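VlsE1 (Borreliella burgdorferi, PDB 1L8W) is a variable outer-membrane lipoprotein and surface antigen of the Lyme disease spirochaete, whose sequence switching probably serves evasion of the host immune response. Local coordinates at residues T68-L73 / K123-A128; A190-G195 / G258-Q263. One frame throughout, in Å; residues are numbered along the deposited sequence.

In the fold
VlsE1 illustrates how a mainly helical protein is closed by contacts of two different kinds. From the N terminus, helix 59-80 is followed by a connection in which residues 85-104 are not modelled, and helix 106-131 then returns alongside it; contact 1 closes this excursion by pairing 68-73 with 123-128. Past helix 153-170, contact 2 opens in the loop at 190-195 and closes at 258-263, enclosing helices 205-216, 220-230 and 247-252. The contacts follow in series, neither nested nor crossed. Their centres lie about 33 Å apart on opposite sides of the chain's centre: contact 1 joins paired helices, contact 2 joins loops beside helix 269-281.

Contact 1: residues T68-L73 / K123-A128; sequences TVAAKL and KAVKTA
V125 and A70 carry this contact, meeting where helices 59-80 and 106-131 run side by side. Their CA atoms, 6.5 Å apart, mark the point of nearest backbone approach, and the local axes come within 9.3 Å at an angle of 164°. With only a methyl group on the A70 side, the two backbones can lie this close. V125 divides its work between its branches. CG2, held between the backbone N and the carbonyl carbon, sits 3.7 Å from A70 CB and also reaches the A70 CA. CG1, turned beside the backbone N, faces two larger apolar partners. One is V69, whose own CG1 approaches V125 CG1 to 4.0 Å, the two side chains meeting at a slant; the other is L73, whose CD1 lies 4.2 Å from that same V125 methyl. One valine thus spans three residues of the facing helix, with A70 at one branch and V69 and L73 at the other.

K126, next along the helix, borders this apolar patch. Its chain runs out extended and bends only at the last torsion (chi4 -60°), which places NZ 4.0 Å from A70 CB. The charge itself is answered by E74, just beyond 68-73, whose OE2 forms a salt bridge with NZ, so the lysine tethers the two helices on the exposed flank while its end skirts the alanine methyl. On the buried flank other helices add to the packing: V125 also touches I166 of helix 153-170, while V69 and L73 both rest on I320 of the long C-terminal helix 294-333.

Apolar side chains meeting at a close antiparallel crossing are the ordinary packing of neighbours in a helical bundle, and here they zip together two of its members.

Contact 2: residues A190-G195 / G258-Q263; sequences AGKLFG and GAEFGQ
The contact of 190-195 with 258-263 is a loop-to-loop closure in which a 3-10 turn docks against an irregular, extended run of loop, and a CH-pi contact lies at its centre. Both pieces belong to the long connections between helices of this mainly alpha-helical fold. Helix 269-281 flanks the buried side, where A190 rests on I272 and F194 on A275 and I276, and the turn is also anchored through a backbone hydrogen bond between L193 and A288.

G191, in the 3-10 turn, lets the two backbones come together: A259 O lies 3.0 Å from G191 C, and a side chain on G191 would run into A259 O and F261 N. The ring of F261 packs against the same glycine. G191 CA stands over one face of that ring, 3.6 Å from its centroid and 17° off the normal, and G191 N is 3.4 Å from F261 CE2. The torsion that sets CG of F261 beside its backbone N (chi1 -78°) swings the phenyl group back under the turn, although its CB does not aim there.

Further out, the side chains of K192 and E260 run alongside each other in the same direction. The methylene K192 CG packs on the backbone of A259, and K192 CE comes within 4.2 Å of E260 CG. Their charged ends do not meet; OE1 of E260 instead forms a salt bridge with K188. Near G258, a water sits between K192 O and G258 O, close enough to donate to either, but other acceptors compete for its protons.

Deeper in, F194 and F261 meet obliquely, their planes 54° apart. F261 CZ lies over one face of the F194 ring, shifted toward the rim, at 3.8 Å from F194 CD1.

Contact 1: residues T68-L73 / K123-A128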
ATOM      1  N   THR A  68       6.278  14.817  -1.649  1.00 15.49           N
ATOM      2  CA  THR A  68       7.614  14.948  -2.216  1.00 14.56           C
ATOM      3  C   THR A  68       7.616  14.497  -3.685  1.00 15.68           C
ATOM      4  O   THR A  68       8.278  15.109  -4.516  1.00 15.05           O
ATOM      5  CB  THR A  68       8.646  14.105  -1.413  1.00 16.79           C
ATOM      6  OG1 THR A  68       8.614  14.495  -0.033  1.00 19.13           O
ATOM      7  CG2 THR A  68      10.060  14.323  -1.953  1.00 13.59           C
ATOM      8  N   VAL A  69       6.885  13.422  -3.990  1.00 16.73           N
ATOM      9  CA  VAL A  69       6.779  12.905  -5.349  1.00 15.63           C
ATOM     10  C   VAL A  69       6.048  13.938  -6.203  1.00 16.88           C
ATOM     11  O   VAL A  69       6.428  14.206  -7.343  1.00 19.15           O
ATOM     12  CB  VAL A  69       5.959  11.573  -5.402  1.00 19.82           C
ATOM     13  CG1 VAL A  69       5.619  11.226  -6.858  1.00 16.80           C
ATOM     14  CG2 VAL A  69       6.739  10.446  -4.761  1.00 17.71           C
ATOM     15  N   ALA A  70       4.979  14.505  -5.663  1.00 16.19           N
ATOM     16  CA  ALA A  70       4.238  15.519  -6.404  1.00 19.24           C
ATOM     17  C   ALA A  70       5.192  16.657  -6.781  1.00 18.79           C
ATOM     18  O   ALA A  70       5.238  17.098  -7.939  1.00 19.95           O
ATOM     19  CB  ALA A  70       3.075  16.051  -5.555  1.00 17.55           C
ATOM     20  N   ALA A  71       5.966  17.110  -5.802  1.00 19.53           N
ATOM     21  CA  ALA A  71       6.925  18.199  -6.002  1.00 19.94           C
ATOM     22  C   ALA A  71       7.890  17.943  -7.159  1.00 21.53           C
ATOM     23  O   ALA A  71       8.096  18.807  -8.011  1.00 20.76           O
ATOM     24  CB  ALA A  71       7.707  18.436  -4.726  1.00 18.43           C
ATOM     25  N   LYS A  72       8.486  16.753  -7.182  1.00 22.90           N
ATOM     26  CA  LYS A  72       9.422  16.394  -8.242  1.00 23.97           C
ATOM     27  C   LYS A  72       8.723  16.337  -9.596  1.00 23.02           C
ATOM     28  O   LYS A  72       9.290  16.719 -10.614  1.00 22.87           O
ATOM     29  CB  LYS A  72      10.073  15.035  -7.946  1.00 27.07           C
ATOM     30  CG  LYS A  72      10.924  14.990  -6.688  1.00 30.06           C
ATOM     31  CD  LYS A  72      11.515  13.590  -6.478  1.00 33.88           C
ATOM     32  CE  LYS A  72      12.388  13.508  -5.229  1.00 36.60           C
ATOM     33  NZ  LYS A  72      12.940  12.135  -5.003  1.00 37.18           N
ATOM     34  N   LEU A  73       7.487  15.850  -9.607  1.00 24.31           N
ATOM     35  CA  LEU A  73       6.726  15.761 -10.846  1.00 25.92           C
ATOM     36  C   LEU A  73       6.371  17.147 -11.372  1.00 26.06           C
ATOM     37  O   LEU A  73       6.415  17.391 -12.572  1.00 26.39           O
ATOM     38  CB  LEU A  73       5.448  14.945 -10.630  1.00 24.58           C
ATOM     39  CG  LEU A  73       5.650  13.450 -10.404  1.00 23.16           C
ATOM     40  CD1 LEU A  73       4.303  12.788 -10.251  1.00 22.19           C
ATOM     41  CD2 LEU A  73       6.411  12.849 -11.581  1.00 23.02           C
ATOM     42  N   LYS A 123      -1.945  14.556 -10.353  1.00 22.98           N
ATOM     43  CA  LYS A 123      -3.322  14.464  -9.879  1.00 23.58           C
ATOM     44  C   LYS A 123      -3.554  13.131  -9.174  1.00 22.46           C
ATOM     45  O   LYS A 123      -4.267  13.064  -8.171  1.00 21.47           O
ATOM     46  CB  LYS A 123      -4.300  14.598 -11.047  1.00 26.95           C
ATOM     47  CG  LYS A 123      -4.682  16.041 -11.407  1.00 33.69           C
ATOM     48  CD  LYS A 123      -3.491  16.883 -11.883  1.00 35.98           C
ATOM     49  CE  LYS A 123      -3.898  18.344 -12.099  1.00 38.50           C
ATOM     50  NZ  LYS A 123      -2.786  19.187 -12.642  1.00 40.75           N
ATOM     51  N   ALA A 124      -2.940  12.073  -9.700  1.00 20.35           N
ATOM     52  CA  ALA A 124      -3.079  10.744  -9.120  1.00 20.01           C
ATOM     53  C   ALA A 124      -2.386  10.636  -7.760  1.00 20.11           C
ATOM     54  O   ALA A 124      -2.963  10.094  -6.811  1.00 19.25           O
ATOM     55  CB  ALA A 124      -2.522   9.688 -10.083  1.00 19.31           C
ATOM     56  N   VAL A 125      -1.160  11.150  -7.650  1.00 18.93           N
ATOM     57  CA  VAL A 125      -0.460  11.068  -6.372  1.00 19.56           C
ATOM     58  C   VAL A 125      -1.142  11.953  -5.338  1.00 20.18           C
ATOM     59  O   VAL A 125      -1.168  11.615  -4.157  1.00 21.14           O
ATOM     60  CB  VAL A 125       1.052  11.469  -6.472  1.00 22.68           C
ATOM     61  CG1 VAL A 125       1.721  10.738  -7.647  1.00 17.48           C
ATOM     62  CG2 VAL A 125       1.205  12.973  -6.579  1.00 23.58           C
ATOM     63  N   LYS A 126      -1.709  13.076  -5.776  1.00 20.16           N
ATOM     64  CA  LYS A 126      -2.390  13.979  -4.845  1.00 21.47           C
ATOM     65  C   LYS A 126      -3.650  13.331  -4.271  1.00 21.89           C
ATOM     66  O   LYS A 126      -4.068  13.637  -3.142  1.00 17.89           O
ATOM     67  CB  LYS A 126      -2.719  15.311  -5.521  1.00 23.46           C
ATOM     68  CG  LYS A 126      -1.486  16.186  -5.781  1.00 24.86           C
ATOM     69  CD  LYS A 126      -1.894  17.546  -6.347  1.00 29.68           C
ATOM     70  CE  LYS A 126      -0.692  18.447  -6.620  1.00 31.24           C
ATOM     71  NZ  LYS A 126       0.106  18.728  -5.399  1.00 32.15           N
ATOM     72  N   THR A 127      -4.254  12.431  -5.043  1.00 19.56           N
ATOM     73  CA  THR A 127      -5.418  11.714  -4.547  1.00 19.28           C
ATOM     74  C   THR A 127      -4.876  10.837  -3.405  1.00 18.51           C
ATOM     75  O   THR A 127      -5.425  10.828  -2.303  1.00 18.18           O
ATOM     76  CB  THR A 127      -6.052  10.813  -5.632  1.00 20.09           C
ATOM     77  OG1 THR A 127      -6.476  11.613  -6.745  1.00 25.20           O
ATOM     78  CG2 THR A 127      -7.258  10.078  -5.068  1.00 20.55           C
ATOM     79  N   ALA A 128      -3.779  10.127  -3.666  1.00 17.95           N
ATOM     80  CA  ALA A 128      -3.166   9.280  -2.646  1.00 17.63           C
ATOM     81  C   ALA A 128      -2.719  10.137  -1.456  1.00 17.75           C
ATOM     82  O   ALA A 128      -2.982   9.802  -0.296  1.00 17.03           O
ATOM     83  CB  ALA A 128      -1.975   8.544  -3.222  1.00 15.62           C
TER

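Contact 2: residues A190-G195 / G258-Q263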
ATOM      1  N   ALA A 190      -2.835 -14.653   9.039  1.00 23.39           N
ATOM      2  CA  ALA A 190      -2.492 -13.246   9.234  1.00 25.02           C
ATOM      3  C   ALA A 190      -3.752 -12.425   9.529  1.00 24.13           C
ATOM      4  O   ALA A 190      -3.674 -11.332  10.079  1.00 22.87           O
ATOM      5  CB  ALA A 190      -1.784 -12.705   7.998  1.00 26.52           C
ATOM      6  N   GLY A 191      -4.912 -12.982   9.186  1.00 23.94           N
ATOM      7  CA  GLY A 191      -6.178 -12.303   9.416  1.00 21.31           C
ATOM      8  C   GLY A 191      -6.494 -12.015  10.871  1.00 22.23           C
ATOM      9  O   GLY A 191      -7.244 -11.085  11.169  1.00 21.12           O
ATOM     10  N   LYS A 192      -5.926 -12.800  11.783  1.00 20.98           N
ATOM     11  CA  LYS A 192      -6.181 -12.620  13.210  1.00 20.85           C
ATOM     12  C   LYS A 192      -5.763 -11.244  13.709  1.00 21.61           C
ATOM     13  O   LYS A 192      -6.242 -10.776  14.744  1.00 23.13           O
ATOM     14  CB  LYS A 192      -5.449 -13.695  14.020  1.00 18.44           C
ATOM     15  CG  LYS A 192      -5.801 -15.115  13.609  1.00 17.06           C
ATOM     16  CD  LYS A 192      -5.046 -16.149  14.429  1.00 17.40           C
ATOM     17  CE  LYS A 192      -5.570 -17.546  14.113  1.00 17.95           C
ATOM     18  NZ  LYS A 192      -4.916 -18.569  14.965  1.00 26.53           N
ATOM     19  N   LEU A 193      -4.860 -10.609  12.975  1.00 20.58           N
ATOM     20  CA  LEU A 193      -4.354  -9.291  13.334  1.00 20.67           C
ATOM     21  C   LEU A 193      -5.352  -8.207  12.971  1.00 20.94           C
ATOM     22  O   LEU A 193      -5.257  -7.081  13.458  1.00 21.85           O
ATOM     23  CB  LEU A 193      -3.026  -9.030  12.612  1.00 17.78           C
ATOM     24  CG  LEU A 193      -1.958 -10.102  12.857  1.00 16.31           C
ATOM     25  CD1 LEU A 193      -0.684  -9.706  12.167  1.00 16.55           C
ATOM     26  CD2 LEU A 193      -1.718 -10.280  14.346  1.00 12.74           C
ATOM     27  N   PHE A 194      -6.313  -8.562  12.121  1.00 19.79           N
ATOM     28  CA  PHE A 194      -7.337  -7.634  11.663  1.00 21.37           C
ATOM     29  C   PHE A 194      -8.596  -7.636  12.526  1.00 25.04           C
ATOM     30  O   PHE A 194      -9.573  -6.951  12.215  1.00 24.20           O
ATOM     31  CB  PHE A 194      -7.689  -7.942  10.202  1.00 19.16           C
ATOM     32  CG  PHE A 194      -6.554  -7.672   9.241  1.00 16.84           C
ATOM     33  CD1 PHE A 194      -5.441  -8.502   9.208  1.00 17.26           C
ATOM     34  CD2 PHE A 194      -6.564  -6.543   8.431  1.00 17.78           C
ATOM     35  CE1 PHE A 194      -4.355  -8.208   8.388  1.00 19.65           C
ATOM     36  CE2 PHE A 194      -5.482  -6.238   7.605  1.00 18.13           C
ATOM     37  CZ  PHE A 194      -4.375  -7.069   7.584  1.00 16.65           C
ATOM     38  N   GLY A 195      -8.566  -8.387  13.623  1.00 28.42           N
ATOM     39  CA  GLY A 195      -9.729  -8.453  14.488  1.00 32.41           C
ATOM     40  C   GLY A 195      -9.593  -7.613  15.741  1.00 33.95           C
ATOM     41  O   GLY A 195      -8.800  -6.678  15.786  1.00 35.35           O
ATOM     42  N   GLY A 258     -12.282 -11.180  13.998  1.00 42.87           N
ATOM     43  CA  GLY A 258     -12.293 -12.508  13.422  1.00 40.88           C
ATOM     44  C   GLY A 258     -10.926 -13.157  13.459  1.00 40.16           C
ATOM     45  O   GLY A 258      -9.958 -12.562  13.934  1.00 37.78           O
ATOM     46  N   ALA A 259     -10.853 -14.382  12.948  1.00 38.58           N
ATOM     47  CA  ALA A 259      -9.610 -15.136  12.930  1.00 37.11           C
ATOM     48  C   ALA A 259      -8.952 -15.104  11.566  1.00 36.73           C
ATOM     49  O   ALA A 259      -8.677 -14.033  11.022  1.00 38.84           O
ATOM     50  CB  ALA A 259      -9.875 -16.575  13.343  1.00 39.40           C
ATOM     51  N   GLU A 260      -8.706 -16.287  11.014  1.00 33.81           N
ATOM     52  CA  GLU A 260      -8.062 -16.409   9.716  1.00 34.37           C
ATOM     53  C   GLU A 260      -8.880 -15.795   8.594  1.00 33.11           C
ATOM     54  O   GLU A 260     -10.066 -15.530   8.751  1.00 33.12           O
ATOM     55  CB  GLU A 260      -7.832 -17.883   9.372  1.00 36.10           C
ATOM     56  CG  GLU A 260      -7.186 -18.710  10.468  1.00 40.97           C
ATOM     57  CD  GLU A 260      -6.741 -20.073   9.961  1.00 43.01           C
ATOM     58  OE1 GLU A 260      -7.552 -20.758   9.296  1.00 42.67           O
ATOM     59  OE2 GLU A 260      -5.579 -20.455  10.226  1.00 42.57           O
ATOM     60  N   PHE A 261      -8.229 -15.555   7.460  1.00 30.83           N
ATOM     61  CA  PHE A 261      -8.928 -15.044   6.296  1.00 30.31           C
ATOM     62  C   PHE A 261      -9.626 -16.303   5.777  1.00 31.97           C
ATOM     63  O   PHE A 261      -8.971 -17.305   5.470  1.00 30.93           O
ATOM     64  CB  PHE A 261      -7.941 -14.501   5.261  1.00 28.36           C
ATOM     65  CG  PHE A 261      -7.384 -13.133   5.601  1.00 29.08           C
ATOM     66  CD1 PHE A 261      -8.228 -12.031   5.714  1.00 28.74           C
ATOM     67  CD2 PHE A 261      -6.017 -12.944   5.772  1.00 26.72           C
ATOM     68  CE1 PHE A 261      -7.718 -10.758   5.992  1.00 29.58           C
ATOM     69  CE2 PHE A 261      -5.494 -11.680   6.050  1.00 26.81           C
ATOM     70  CZ  PHE A 261      -6.345 -10.584   6.160  1.00 28.24           C
ATOM     71  N   GLY A 262     -10.950 -16.261   5.694  1.00 33.31           N
ATOM     72  CA  GLY A 262     -11.693 -17.432   5.260  1.00 35.43           C
ATOM     73  C   GLY A 262     -12.045 -17.559   3.790  1.00 35.93           C
ATOM     74  O   GLY A 262     -12.210 -18.673   3.293  1.00 37.40           O
ATOM     75  N   GLN A 263     -12.169 -16.441   3.088  1.00 33.82           N
ATOM     76  CA  GLN A 263     -12.516 -16.491   1.677  1.00 33.65           C
ATOM     77  C   GLN A 263     -11.330 -16.906   0.804  1.00 35.76           C
ATOM     78  O   GLN A 263     -10.172 -16.689   1.169  1.00 35.82           O
ATOM     79  CB  GLN A 263     -13.059 -15.135   1.234  1.00 32.10           C
ATOM     80  CG  GLN A 263     -14.283 -14.686   2.029  1.00 31.51           C
ATOM     81  CD  GLN A 263     -15.403 -15.715   2.000  1.00 29.11           C
ATOM     82  OE1 GLN A 263     -15.915 -16.059   0.937  1.00 30.93           O
ATOM     83  NE2 GLN A 263     -15.781 -16.211   3.169  1.00 27.87           N
TER
HETATM   84  O   HOH W   1      -8.492 -12.013  16.455  1.00 42.23           O